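Local coordinates for protein galactose mutarotase related enzyme (Lactobacillus acidophilus, PDB 3DCD) that probably binds a carbohydrate and may act as an isomerase of the aldose 1-epimerase (galactose mutarotase) kind, though its own substrate and function are not established, at residues Q22-A27 with E32-A37; W42-P47 with A76-F81; L195-F200 with P244-Y249; K215-T220 with K224-V229. All coordinates share one frame; numbering follows the deposited sequence.

Contact 1. Residues Q22-A27 with E32-A37; sequences QSVKSA and EFMWQA
F33 turns a ring edge to the strand: V24 O, S26 N and K25 CA lie near its plane, with CE2 of F33 3.7 Å from S26 N. The strand, 20-26, is outermost in a three-stranded antiparallel sheet and carries a classic beta bulge, Q22 and S23 both facing V13. Segment 32-37 returns to it through one bridge, K25 with E32, beside the bond from F33 N to V24 O (2.8 Å). The E32 carboxylate takes three donors: OE1 receives S23 OG on its syn lone pair at 2.6 Å, while OE2 accepts V24 N from the syn side (2.9 Å) and M34 N on the anti lone pair. A bend at chi2 (63°) curls E32 back to reach them. With an alanine here, the S23 hydroxyl and two backbone N-H groups would probably lose their common acceptor. V24 CG2 packs 3.6 Å from M34 CG. Q36 NE2 donates both across to Q22 O at 3.1 Å and within its own segment to M34 O at 2.8 Å.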
loop_
_atom_site.group_PDB
_atom_site.type_symbol
_atom_site.label_atom_id
_atom_site.label_comp_id
_atom_site.label_asym_id
_atom_site.label_seq_id
_atom_site.Cartn_x
_atom_site.Cartn_y
_atom_site.Cartn_z
ATOM N N GLN A 22 -4.059 -12.288 -0.264
ATOM C CA GLN A 22 -4.802 -12.839 -1.409
ATOM C C GLN A 22 -6.299 -12.639 -1.260
ATOM O O GLN A 22 -7.018 -12.517 -2.255
ATOM C CB GLN A 22 -4.542 -14.355 -1.554
ATOM C CG GLN A 22 -3.089 -14.742 -1.667
ATOM C CD GLN A 22 -2.448 -14.083 -2.853
ATOM O OE1 GLN A 22 -2.708 -14.461 -3.986
ATOM N NE2 GLN A 22 -1.635 -13.075 -2.607
ATOM N N SER A 23 -6.765 -12.650 -0.011
ATOM C CA SER A 23 -8.197 -12.702 0.274
ATOM C C SER A 23 -8.490 -12.226 1.685
ATOM O O SER A 23 -7.762 -12.567 2.605
ATOM C CB SER A 23 -8.689 -14.153 0.108
ATOM O OG SER A 23 -10.021 -14.324 0.569
ATOM N N VAL A 24 -9.561 -11.453 1.850
ATOM C CA VAL A 24 -10.099 -11.120 3.184
ATOM C C VAL A 24 -11.597 -11.329 3.083
ATOM O O VAL A 24 -12.240 -10.703 2.258
ATOM C CB VAL A 24 -9.839 -9.653 3.584
ATOM C CG1 VAL A 24 -10.591 -9.284 4.884
ATOM C CG2 VAL A 24 -8.326 -9.356 3.718
ATOM N N LYS A 25 -12.147 -12.208 3.908
ATOM C CA LYS A 25 -13.564 -12.477 3.871
ATOM C C LYS A 25 -14.217 -12.290 5.232
ATOM O O LYS A 25 -13.643 -12.657 6.267
ATOM C CB LYS A 25 -13.811 -13.903 3.392
ATOM C CG LYS A 25 -13.688 -14.098 1.893
ATOM C CD LYS A 25 -14.038 -15.542 1.572
ATOM C CE LYS A 25 -13.027 -16.119 0.601
ATOM N NZ LYS A 25 -13.509 -17.437 0.059
ATOM N N SER A 26 -15.418 -11.723 5.239
ATOM C CA SER A 26 -16.224 -11.743 6.454
ATOM C C SER A 26 -16.572 -13.169 6.851
ATOM O O SER A 26 -17.078 -13.938 6.041
ATOM C CB SER A 26 -17.497 -10.921 6.282
ATOM O OG SER A 26 -18.401 -11.203 7.335
ATOM N N ALA A 27 -16.302 -13.509 8.109
ATOM C CA ALA A 27 -16.679 -14.802 8.656
ATOM C C ALA A 27 -18.205 -14.943 8.719
ATOM O O ALA A 27 -18.746 -16.050 8.747
ATOM C CB ALA A 27 -16.077 -14.959 10.041
ATOM N N GLU A 32 -16.090 -10.968 -0.075
ATOM C CA GLU A 32 -14.655 -10.872 -0.340
ATOM C C GLU A 32 -14.245 -9.417 -0.469
ATOM O O GLU A 32 -14.747 -8.703 -1.340
ATOM C CB GLU A 32 -14.294 -11.602 -1.634
ATOM C CG GLU A 32 -12.841 -11.360 -2.117
ATOM C CD GLU A 32 -11.797 -11.873 -1.141
ATOM O OE1 GLU A 32 -11.742 -13.095 -0.924
ATOM O OE2 GLU A 32 -11.024 -11.052 -0.589
ATOM N N PHE A 33 -13.332 -8.963 0.380
ATOM C CA PHE A 33 -12.973 -7.545 0.379
ATOM C C PHE A 33 -11.856 -7.184 -0.585
ATOM O O PHE A 33 -11.789 -6.044 -1.034
ATOM C CB PHE A 33 -12.666 -7.057 1.800
ATOM C CG PHE A 33 -13.881 -7.031 2.675
ATOM C CD1 PHE A 33 -14.725 -5.926 2.665
ATOM C CD2 PHE A 33 -14.208 -8.124 3.474
ATOM C CE1 PHE A 33 -15.886 -5.895 3.466
ATOM C CE2 PHE A 33 -15.355 -8.107 4.272
ATOM C CZ PHE A 33 -16.197 -6.990 4.260
HETATM N N MSE A 34 -11.000 -8.147 -0.903
HETATM C CA MSE A 34 -9.821 -7.881 -1.720
HETATM C C MSE A 34 -10.065 -8.122 -3.201
HETATM O O MSE A 34 -10.639 -9.149 -3.593
HETATM C CB MSE A 34 -8.644 -8.759 -1.288
HETATM C CG MSE A 34 -8.338 -8.700 0.184
HETATM SE SE MSE A 34 -8.030 -6.870 0.890
HETATM C CE MSE A 34 -6.589 -6.318 -0.267
ATOM N N TRP A 35 -9.606 -7.165 -4.004
ATOM C CA TRP A 35 -9.497 -7.302 -5.458
ATOM C C TRP A 35 -8.799 -8.616 -5.824
ATOM O O TRP A 35 -7.765 -8.960 -5.241
ATOM C CB TRP A 35 -8.737 -6.102 -6.016
ATOM C CG TRP A 35 -8.295 -6.209 -7.465
ATOM C CD1 TRP A 35 -7.011 -6.332 -7.921
ATOM C CD2 TRP A 35 -9.125 -6.169 -8.625
ATOM N NE1 TRP A 35 -6.991 -6.366 -9.297
ATOM C CE2 TRP A 35 -8.277 -6.266 -9.754
ATOM C CE3 TRP A 35 -10.501 -6.048 -8.826
ATOM C CZ2 TRP A 35 -8.766 -6.266 -11.058
ATOM C CZ3 TRP A 35 -10.985 -6.057 -10.136
ATOM C CH2 TRP A 35 -10.116 -6.158 -11.226
ATOM N N GLN A 36 -9.379 -9.353 -6.778
ATOM C CA GLN A 36 -8.921 -10.720 -7.067
ATOM C C GLN A 36 -7.950 -10.821 -8.238
ATOM O O GLN A 36 -7.776 -11.896 -8.823
ATOM C CB GLN A 36 -10.116 -11.670 -7.221
ATOM C CG GLN A 36 -10.796 -11.925 -5.876
ATOM C CD GLN A 36 -9.805 -12.492 -4.861
ATOM O OE1 GLN A 36 -9.215 -13.551 -5.094
ATOM N NE2 GLN A 36 -9.602 -11.778 -3.744
ATOM N N ALA A 37 -7.315 -9.689 -8.563
ATOM C CA ALA A 37 -6.148 -9.672 -9.439
ATOM C C ALA A 37 -6.454 -10.115 -10.884
ATOM O O ALA A 37 -5.652 -10.813 -11.501
ATOM C CB ALA A 37 -5.038 -10.535 -8.844
#

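Contact 2. Residues W42-P47 with A76-F81; sequences WGRHAP and ARNADF
The loop that leads into strand 48-49 meets a short 3-10 turn, residues 76-78, and two arginines, R44 and R77, cross where they touch. Both chains run extended from CG to NE and pass at about a right angle, their guanidinium planes 76° apart. R77 brings NE over one face of the R44 group, near its rim, and the gap between R44 NE and R77 NE is 3.2 Å; both are donors, so no bond joins them. R77 CD also lies 3.8 Å from P47 CB, a contact reached because CG of R77 sits between the backbone N and the carbonyl carbon (chi1 72°). The one hydrogen bond between the segments runs from R44 NH2 to a lone pair of N78 OD1, 3.0 Å long and bent to 138°, with the amide oxygen tilted from the guanidinium plane. An alanine in place of R44 would probably leave N78 OD1 without this donor and remove the group against which R77 NE and CD pack. R44 also touches E20 on strand 20-26. Two like charges this close are likely to cost energy; the N78 amide oxygen offers R44 NH2 an acceptor, while R77 NH1 is held by Q72 O.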
loop_
_atom_site.group_PDB
_atom_site.type_symbol
_atom_site.label_atom_id
_atom_site.label_comp_id
_atom_site.label_asym_id
_atom_site.label_seq_id
_atom_site.Cartn_x
_atom_site.Cartn_y
_atom_site.Cartn_z
ATOM N N TRP A 42 -5.519 -5.588 -13.756
ATOM C CA TRP A 42 -4.386 -5.371 -12.854
ATOM C C TRP A 42 -4.141 -6.674 -12.100
ATOM O O TRP A 42 -4.942 -7.073 -11.260
ATOM C CB TRP A 42 -4.657 -4.186 -11.889
ATOM C CG TRP A 42 -3.518 -3.988 -10.887
ATOM C CD1 TRP A 42 -2.188 -3.868 -11.173
ATOM C CD2 TRP A 42 -3.629 -3.909 -9.455
ATOM N NE1 TRP A 42 -1.459 -3.703 -10.009
ATOM C CE2 TRP A 42 -2.321 -3.722 -8.944
ATOM C CE3 TRP A 42 -4.707 -3.956 -8.561
ATOM C CZ2 TRP A 42 -2.060 -3.625 -7.577
ATOM C CZ3 TRP A 42 -4.451 -3.837 -7.206
ATOM C CH2 TRP A 42 -3.128 -3.665 -6.725
ATOM N N GLY A 43 -3.055 -7.366 -12.448
ATOM C CA GLY A 43 -2.860 -8.745 -12.019
ATOM C C GLY A 43 -2.161 -8.903 -10.684
ATOM O O GLY A 43 -1.371 -9.848 -10.501
ATOM N N ARG A 44 -2.434 -7.981 -9.756
ATOM C CA ARG A 44 -1.951 -8.106 -8.374
ATOM C C ARG A 44 -3.124 -7.890 -7.433
ATOM O O ARG A 44 -4.141 -7.359 -7.859
ATOM C CB ARG A 44 -0.805 -7.105 -8.094
ATOM C CG ARG A 44 0.440 -7.404 -8.944
ATOM C CD ARG A 44 1.665 -6.565 -8.567
ATOM N NE ARG A 44 2.812 -6.891 -9.435
ATOM C CZ ARG A 44 3.620 -7.940 -9.286
ATOM N NH1 ARG A 44 3.443 -8.805 -8.290
ATOM N NH2 ARG A 44 4.618 -8.128 -10.152
ATOM N N HIS A 45 -3.004 -8.336 -6.179
ATOM C CA HIS A 45 -4.043 -8.090 -5.172
ATOM C C HIS A 45 -3.760 -6.877 -4.287
ATOM O O HIS A 45 -4.645 -6.022 -4.068
ATOM C CB HIS A 45 -4.156 -9.265 -4.203
ATOM C CG HIS A 45 -4.606 -10.548 -4.820
ATOM N ND1 HIS A 45 -3.723 -11.470 -5.343
ATOM C CD2 HIS A 45 -5.838 -11.094 -4.943
ATOM C CE1 HIS A 45 -4.393 -12.520 -5.784
ATOM N NE2 HIS A 45 -5.670 -12.337 -5.517
ATOM N N ALA A 46 -2.558 -6.859 -3.715
ATOM C CA ALA A 46 -2.238 -5.965 -2.600
ATOM C C ALA A 46 -0.710 -5.976 -2.355
ATOM O O ALA A 46 -0.246 -6.429 -1.284
ATOM C CB ALA A 46 -3.037 -6.425 -1.327
ATOM N N PRO A 47 0.084 -5.506 -3.354
ATOM C CA PRO A 47 1.525 -5.657 -3.244
ATOM C C PRO A 47 2.126 -4.887 -2.090
ATOM O O PRO A 47 1.545 -3.908 -1.590
ATOM C CB PRO A 47 2.073 -5.098 -4.577
ATOM C CG PRO A 47 1.012 -4.194 -5.082
ATOM C CD PRO A 47 -0.296 -4.852 -4.623
ATOM N N ALA A 76 10.144 -6.245 -3.571
ATOM C CA ALA A 76 9.445 -7.075 -2.557
ATOM C C ALA A 76 8.321 -7.940 -3.143
ATOM O O ALA A 76 8.167 -9.108 -2.782
ATOM C CB ALA A 76 8.906 -6.214 -1.395
ATOM N N ARG A 77 7.548 -7.368 -4.055
ATOM C CA ARG A 77 6.348 -8.037 -4.545
ATOM C C ARG A 77 6.629 -9.250 -5.434
ATOM O O ARG A 77 5.737 -10.064 -5.673
ATOM C CB ARG A 77 5.423 -7.039 -5.246
ATOM C CG ARG A 77 5.890 -6.547 -6.582
ATOM C CD ARG A 77 4.924 -5.456 -7.014
ATOM N NE ARG A 77 5.138 -5.028 -8.386
ATOM C CZ ARG A 77 6.159 -4.281 -8.772
ATOM N NH1 ARG A 77 7.076 -3.893 -7.890
ATOM N NH2 ARG A 77 6.266 -3.932 -10.044
ATOM N N ASN A 78 7.874 -9.363 -5.897
ATOM C CA ASN A 78 8.329 -10.478 -6.727
ATOM C C ASN A 78 9.213 -11.448 -5.959
ATOM O O ASN A 78 9.729 -12.402 -6.527
ATOM C CB ASN A 78 9.094 -9.933 -7.938
ATOM C CG ASN A 78 8.210 -9.124 -8.857
ATOM O OD1 ASN A 78 7.039 -9.421 -8.995
ATOM N ND2 ASN A 78 8.776 -8.095 -9.499
ATOM N N ALA A 79 9.380 -11.203 -4.658
ATOM C CA ALA A 79 10.284 -12.002 -3.823
ATOM C C ALA A 79 9.513 -13.001 -2.999
ATOM O O ALA A 79 8.382 -12.746 -2.624
ATOM C CB ALA A 79 11.113 -11.095 -2.899
ATOM N N ASP A 80 10.133 -14.135 -2.706
ATOM C CA ASP A 80 9.509 -15.118 -1.843
ATOM C C ASP A 80 10.083 -14.920 -0.449
ATOM O O ASP A 80 11.306 -14.935 -0.274
ATOM C CB ASP A 80 9.782 -16.530 -2.360
ATOM C CG ASP A 80 9.159 -16.766 -3.709
ATOM O OD1 ASP A 80 7.957 -16.464 -3.866
ATOM O OD2 ASP A 80 9.877 -17.213 -4.625
ATOM N N PHE A 81 9.183 -14.702 0.514
ATOM C CA PHE A 81 9.524 -14.474 1.911
ATOM C C PHE A 81 9.487 -15.789 2.666
ATOM O O PHE A 81 8.757 -16.702 2.286
ATOM C CB PHE A 81 8.467 -13.570 2.553
ATOM C CG PHE A 81 8.554 -12.114 2.158
ATOM C CD1 PHE A 81 8.329 -11.711 0.841
ATOM C CD2 PHE A 81 8.794 -11.144 3.121
ATOM C CE1 PHE A 81 8.387 -10.371 0.477
ATOM C CE2 PHE A 81 8.847 -9.788 2.780
ATOM C CZ PHE A 81 8.637 -9.396 1.450
#

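Contact 3. Residues L195-F200 with P244-Y249; sequences LSDDLF and PKTDNY
A surface junction between two loops joins 195-200 to 244-249, and D197 and T246 are the residues that meet there. T246 OG1 donates to D197 OD1, a weak bond of 3.1 Å between side chains that cross at about a right angle. The threonine hydroxyl lies between its own backbone N and carbonyl carbon (chi1 65°), which turns OG1 toward the carboxylate and sets CB 3.3 Å from D197 OD1. The same oxygen takes more: a water donates to it at 3.1 Å and to N248 OD1 at 3.0 Å, tying the aspartate to the far end of the second loop. Its main partner is K156, whose NZ forms a salt bridge with D197 OD1 and also donates to D247 O. Each loop has its own local fold. In the first, S196 OG accepts from L199 N (3.0 Å), an ST motif in the loop that follows strand 193-194. In the second, N248 is the centre of an inverse gamma turn just before strand 249-256, and N248 N donates to D247 OD1 at 2.7 Å, on the anti side of the carboxylate and 19° out of its plane.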
loop_
_atom_site.group_PDB
_atom_site.type_symbol
_atom_site.label_atom_id
_atom_site.label_comp_id
_atom_site.label_asym_id
_atom_site.label_seq_id
_atom_site.Cartn_x
_atom_site.Cartn_y
_atom_site.Cartn_z
ATOM N N LEU A 195 -15.947 8.011 -6.292
ATOM C CA LEU A 195 -15.143 7.261 -7.246
ATOM C C LEU A 195 -15.818 7.278 -8.612
ATOM O O LEU A 195 -17.031 7.477 -8.726
ATOM C CB LEU A 195 -14.915 5.814 -6.770
ATOM C CG LEU A 195 -14.208 5.626 -5.420
ATOM C CD1 LEU A 195 -14.063 4.130 -5.129
ATOM C CD2 LEU A 195 -12.830 6.302 -5.447
ATOM N N SER A 196 -15.008 7.118 -9.650
ATOM C CA SER A 196 -15.483 7.069 -11.016
ATOM C C SER A 196 -14.360 6.529 -11.884
ATOM O O SER A 196 -13.204 6.527 -11.473
ATOM C CB SER A 196 -15.857 8.473 -11.498
ATOM O OG SER A 196 -14.679 9.250 -11.745
ATOM N N ASP A 197 -14.708 6.081 -13.082
ATOM C CA ASP A 197 -13.722 5.615 -14.048
ATOM C C ASP A 197 -12.696 6.719 -14.390
ATOM O O ASP A 197 -11.490 6.446 -14.485
ATOM C CB ASP A 197 -14.431 5.133 -15.320
ATOM C CG ASP A 197 -15.092 3.748 -15.154
ATOM O OD1 ASP A 197 -14.720 2.983 -14.226
ATOM O OD2 ASP A 197 -15.984 3.429 -15.966
ATOM N N ASP A 198 -13.190 7.948 -14.569
ATOM C CA ASP A 198 -12.391 9.102 -14.987
ATOM C C ASP A 198 -11.499 9.678 -13.872
ATOM O O ASP A 198 -10.483 10.336 -14.152
ATOM C CB ASP A 198 -13.320 10.216 -15.485
ATOM C CG ASP A 198 -12.554 11.432 -16.005
ATOM O OD1 ASP A 198 -11.985 11.336 -17.122
ATOM O OD2 ASP A 198 -12.520 12.481 -15.302
ATOM N N LEU A 199 -11.864 9.423 -12.619
ATOM C CA LEU A 199 -11.123 9.981 -11.483
ATOM C C LEU A 199 -9.608 9.746 -11.557
ATOM O O LEU A 199 -8.811 10.622 -11.174
ATOM C CB LEU A 199 -11.653 9.427 -10.156
ATOM C CG LEU A 199 -11.085 10.100 -8.884
ATOM C CD1 LEU A 199 -11.425 11.584 -8.772
ATOM C CD2 LEU A 199 -11.561 9.369 -7.648
ATOM N N PHE A 200 -9.227 8.562 -12.021
ATOM C CA PHE A 200 -7.827 8.192 -12.101
ATOM C C PHE A 200 -7.232 8.314 -13.488
ATOM O O PHE A 200 -6.234 7.663 -13.785
ATOM C CB PHE A 200 -7.615 6.803 -11.487
ATOM C CG PHE A 200 -8.172 6.701 -10.101
ATOM C CD1 PHE A 200 -7.570 7.395 -9.052
ATOM C CD2 PHE A 200 -9.343 5.994 -9.859
ATOM C CE1 PHE A 200 -8.106 7.351 -7.775
ATOM C CE2 PHE A 200 -9.895 5.930 -8.578
ATOM C CZ PHE A 200 -9.289 6.609 -7.533
ATOM N N PRO A 244 -6.491 3.242 -18.736
ATOM C CA PRO A 244 -7.862 3.375 -19.242
ATOM C C PRO A 244 -8.760 2.135 -19.110
ATOM O O PRO A 244 -9.965 2.284 -19.220
ATOM C CB PRO A 244 -7.650 3.708 -20.727
ATOM C CG PRO A 244 -6.418 2.996 -21.080
ATOM C CD PRO A 244 -5.530 3.082 -19.841
ATOM N N LYS A 245 -8.195 0.947 -18.885
ATOM C CA LYS A 245 -9.009 -0.251 -18.634
ATOM C C LYS A 245 -9.443 -0.259 -17.175
ATOM O O LYS A 245 -8.609 -0.377 -16.294
ATOM C CB LYS A 245 -8.237 -1.527 -18.955
ATOM C CG LYS A 245 -7.964 -1.736 -20.428
ATOM C CD LYS A 245 -7.102 -2.976 -20.610
ATOM C CE LYS A 245 -7.223 -3.520 -22.021
ATOM N NZ LYS A 245 -6.242 -4.615 -22.273
ATOM N N THR A 246 -10.735 -0.109 -16.913
ATOM C CA THR A 246 -11.200 0.090 -15.539
ATOM C C THR A 246 -11.937 -1.125 -14.990
ATOM O O THR A 246 -12.444 -1.950 -15.745
ATOM C CB THR A 246 -12.119 1.322 -15.451
ATOM O OG1 THR A 246 -13.318 1.083 -16.217
ATOM C CG2 THR A 246 -11.398 2.566 -15.987
ATOM N N ASP A 247 -11.998 -1.226 -13.667
ATOM C CA ASP A 247 -12.847 -2.220 -13.028
ATOM C C ASP A 247 -13.233 -1.730 -11.628
ATOM O O ASP A 247 -12.796 -0.657 -11.174
ATOM C CB ASP A 247 -12.146 -3.589 -12.966
ATOM C CG ASP A 247 -13.125 -4.760 -13.003
ATOM O OD1 ASP A 247 -14.291 -4.623 -12.557
ATOM O OD2 ASP A 247 -12.721 -5.817 -13.510
ATOM N N ASN A 248 -14.044 -2.527 -10.943
ATOM C CA ASN A 248 -14.716 -2.075 -9.732
ATOM C C ASN A 248 -13.906 -2.384 -8.472
ATOM O O ASN A 248 -14.248 -3.269 -7.668
ATOM C CB ASN A 248 -16.139 -2.639 -9.684
ATOM C CG ASN A 248 -16.972 -2.188 -10.874
ATOM O OD1 ASN A 248 -17.003 -1.005 -11.205
ATOM N ND2 ASN A 248 -17.615 -3.137 -11.546
ATOM N N TYR A 249 -12.815 -1.635 -8.327
ATOM C CA TYR A 249 -11.964 -1.706 -7.140
ATOM C C TYR A 249 -11.230 -0.386 -7.020
ATOM O O TYR A 249 -11.203 0.419 -7.957
ATOM C CB TYR A 249 -10.937 -2.857 -7.237
ATOM C CG TYR A 249 -9.748 -2.494 -8.116
ATOM C CD1 TYR A 249 -9.826 -2.615 -9.507
ATOM C CD2 TYR A 249 -8.558 -2.017 -7.564
ATOM C CE1 TYR A 249 -8.742 -2.286 -10.317
ATOM C CE2 TYR A 249 -7.461 -1.663 -8.377
ATOM C CZ TYR A 249 -7.572 -1.792 -9.748
ATOM O OH TYR A 249 -6.505 -1.451 -10.564
HETATM O O HOH W 1 -15.450 0.091 -13.496
#

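Contact 4. Residues K215-T220 with K224-V229; sequences KVSLRT and KFHVNV
L218 N donates to V227 O at 2.7 Å, nearly straight at 175°, and V227 N returns a bond to L218 O. This pair lies toward the turn end of a beta hairpin, strands 214-220 and 226-232, in the large antiparallel sheet of the beta-sandwich fold of galactose mutarotases; the two short strand axes run antiparallel at 4.7 Å. V216 and V229 form the next hydrogen-bonded pair, with S217 and N228 as the non-hydrogen-bonded pair between them. L218, V227, V216 and V229 point to one side of the sheet, where V216 and V229 pack on I252 of strand 249-256. F225 extends this apolar layer: L218 CG comes to the edge of its ring, 3.8 Å from CE2. The other side carries S217, R219, H226 and N228. R219 bends at chi2 and chi3 to bring CD over the H226 face in a CH-pi contact, 3.9 Å from the ring centroid and 24° off its normal. Its guanidinium then stands almost upright on that ring, 83° between the planes, with H226 CD2 at its edge. S217 OG touches the imidazole from the edge, 3.4 Å from H226 CE1. At the turn end, T220 CG2 lies 4.1 Å from F225 CB, and the buried T220 N has no polar partner.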
loop_
_atom_site.group_PDB
_atom_site.type_symbol
_atom_site.label_atom_id
_atom_site.label_comp_id
_atom_site.label_asym_id
_atom_site.label_seq_id
_atom_site.Cartn_x
_atom_site.Cartn_y
_atom_site.Cartn_z
ATOM N N LYS A 215 -7.243 8.662 8.730
ATOM C CA LYS A 215 -8.010 7.492 8.349
ATOM C C LYS A 215 -8.695 7.778 7.031
ATOM O O LYS A 215 -9.291 8.837 6.854
ATOM C CB LYS A 215 -9.051 7.154 9.417
ATOM C CG LYS A 215 -8.454 7.102 10.812
ATOM C CD LYS A 215 -9.502 7.289 11.923
ATOM C CE LYS A 215 -10.004 8.757 12.116
ATOM N NZ LYS A 215 -9.066 9.684 12.855
ATOM N N VAL A 216 -8.619 6.832 6.115
ATOM C CA VAL A 216 -9.320 6.946 4.844
ATOM C C VAL A 216 -10.482 5.932 4.868
ATOM O O VAL A 216 -10.243 4.739 5.072
ATOM C CB VAL A 216 -8.378 6.659 3.643
ATOM C CG1 VAL A 216 -9.126 6.848 2.310
ATOM C CG2 VAL A 216 -7.105 7.556 3.700
ATOM N N SER A 217 -11.720 6.406 4.689
ATOM C CA SER A 217 -12.888 5.517 4.712
ATOM C C SER A 217 -13.418 5.348 3.315
ATOM O O SER A 217 -13.723 6.331 2.642
ATOM C CB SER A 217 -14.051 6.086 5.546
ATOM O OG SER A 217 -13.693 6.249 6.896
ATOM N N LEU A 218 -13.573 4.101 2.918
ATOM C CA LEU A 218 -14.214 3.762 1.672
ATOM C C LEU A 218 -15.616 3.219 1.964
ATOM O O LEU A 218 -15.772 2.230 2.687
ATOM C CB LEU A 218 -13.341 2.758 0.926
ATOM C CG LEU A 218 -13.967 2.024 -0.247
ATOM C CD1 LEU A 218 -14.150 2.998 -1.407
ATOM C CD2 LEU A 218 -13.011 0.876 -0.604
ATOM N N ARG A 219 -16.621 3.916 1.433
ATOM C CA ARG A 219 -18.024 3.674 1.763
ATOM C C ARG A 219 -18.959 3.856 0.565
ATOM O O ARG A 219 -18.535 4.266 -0.514
ATOM C CB ARG A 219 -18.460 4.658 2.850
ATOM C CG ARG A 219 -17.914 4.295 4.222
ATOM C CD ARG A 219 -17.602 5.512 5.037
ATOM N NE ARG A 219 -18.820 6.195 5.424
ATOM C CZ ARG A 219 -19.581 5.848 6.455
ATOM N NH1 ARG A 219 -19.242 4.809 7.217
ATOM N NH2 ARG A 219 -20.685 6.548 6.728
ATOM N N THR A 220 -20.225 3.526 0.790
ATOM C CA THR A 220 -21.310 3.821 -0.122
ATOM C C THR A 220 -22.547 4.100 0.714
ATOM O O THR A 220 -22.768 3.454 1.749
ATOM C CB THR A 220 -21.584 2.671 -1.114
ATOM O OG1 THR A 220 -22.727 3.006 -1.913
ATOM C CG2 THR A 220 -21.855 1.320 -0.391
ATOM N N LYS A 224 -24.111 -1.050 3.851
ATOM C CA LYS A 224 -23.268 -0.915 5.049
ATOM C C LYS A 224 -21.786 -1.157 4.777
ATOM O O LYS A 224 -20.965 -1.179 5.702
ATOM C CB LYS A 224 -23.796 -1.837 6.164
ATOM C CG LYS A 224 -25.206 -1.452 6.612
ATOM C CD LYS A 224 -26.023 -2.628 7.140
ATOM C CE LYS A 224 -27.348 -2.126 7.653
ATOM N NZ LYS A 224 -28.155 -3.240 8.208
ATOM N N PHE A 225 -21.445 -1.316 3.502
ATOM C CA PHE A 225 -20.068 -1.533 3.083
ATOM C C PHE A 225 -19.151 -0.395 3.551
ATOM O O PHE A 225 -19.423 0.787 3.318
ATOM C CB PHE A 225 -19.977 -1.697 1.561
ATOM C CG PHE A 225 -18.560 -1.753 1.039
ATOM C CD1 PHE A 225 -17.844 -2.927 1.091
ATOM C CD2 PHE A 225 -17.949 -0.610 0.508
ATOM C CE1 PHE A 225 -16.525 -2.989 0.615
ATOM C CE2 PHE A 225 -16.651 -0.663 0.025
ATOM C CZ PHE A 225 -15.938 -1.858 0.085
ATOM N N HIS A 226 -18.051 -0.766 4.185
ATOM C CA HIS A 226 -17.158 0.212 4.788
ATOM C C HIS A 226 -15.808 -0.453 4.991
ATOM O O HIS A 226 -15.694 -1.428 5.733
ATOM C CB HIS A 226 -17.762 0.694 6.120
ATOM C CG HIS A 226 -16.969 1.753 6.819
ATOM N ND1 HIS A 226 -15.953 2.463 6.211
ATOM C CD2 HIS A 226 -17.075 2.254 8.070
ATOM C CE1 HIS A 226 -15.444 3.327 7.067
ATOM N NE2 HIS A 226 -16.106 3.222 8.203
ATOM N N VAL A 227 -14.795 0.065 4.294
ATOM C CA VAL A 227 -13.422 -0.318 4.525
ATOM C C VAL A 227 -12.710 0.922 5.066
ATOM O O VAL A 227 -12.742 1.995 4.451
ATOM C CB VAL A 227 -12.739 -0.832 3.243
ATOM C CG1 VAL A 227 -11.246 -0.949 3.454
ATOM C CG2 VAL A 227 -13.340 -2.192 2.831
ATOM N N ASN A 228 -12.094 0.773 6.230
ATOM C CA ASN A 228 -11.372 1.880 6.850
ATOM C C ASN A 228 -9.881 1.609 6.927
ATOM O O ASN A 228 -9.476 0.523 7.357
ATOM C CB ASN A 228 -11.948 2.142 8.224
ATOM C CG ASN A 228 -11.780 3.560 8.638
ATOM O OD1 ASN A 228 -10.668 4.012 8.946
ATOM N ND2 ASN A 228 -12.879 4.298 8.624
ATOM N N VAL A 229 -9.059 2.559 6.457
ATOM C CA VAL A 229 -7.614 2.389 6.493
ATOM C C VAL A 229 -7.012 3.469 7.393
ATOM O O VAL A 229 -7.101 4.661 7.087
ATOM C CB VAL A 229 -6.971 2.467 5.077
ATOM C CG1 VAL A 229 -5.475 2.271 5.158
ATOM C CG2 VAL A 229 -7.571 1.385 4.152
#

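Contacts 1 and 3 each touch the other three. W35, from the second segment of contact 1, donates through NE1 to W42 O of contact 2 at 2.9 Å, and it also stacks on Y249 of contact 3, W35 CE3 to Y249 CD1 being 3.6 Å. Contacts 2 and 3 meet where W42 CB lies 3.6 Å from Y249 OH. Contact 4 joins contact 1 through F33, whose CD1 lies 4.0 Å from V227 CG2. Contacts 3 and 4 meet by leucines, L195 CD1 to L218 CD1 at 3.9 Å, whereas contacts 2 and 4 do not touch, their nearest atoms being about 11 Å apart. W35, W42 and Y249 thus form a continuous aromatic group between contacts 1, 2 and 3.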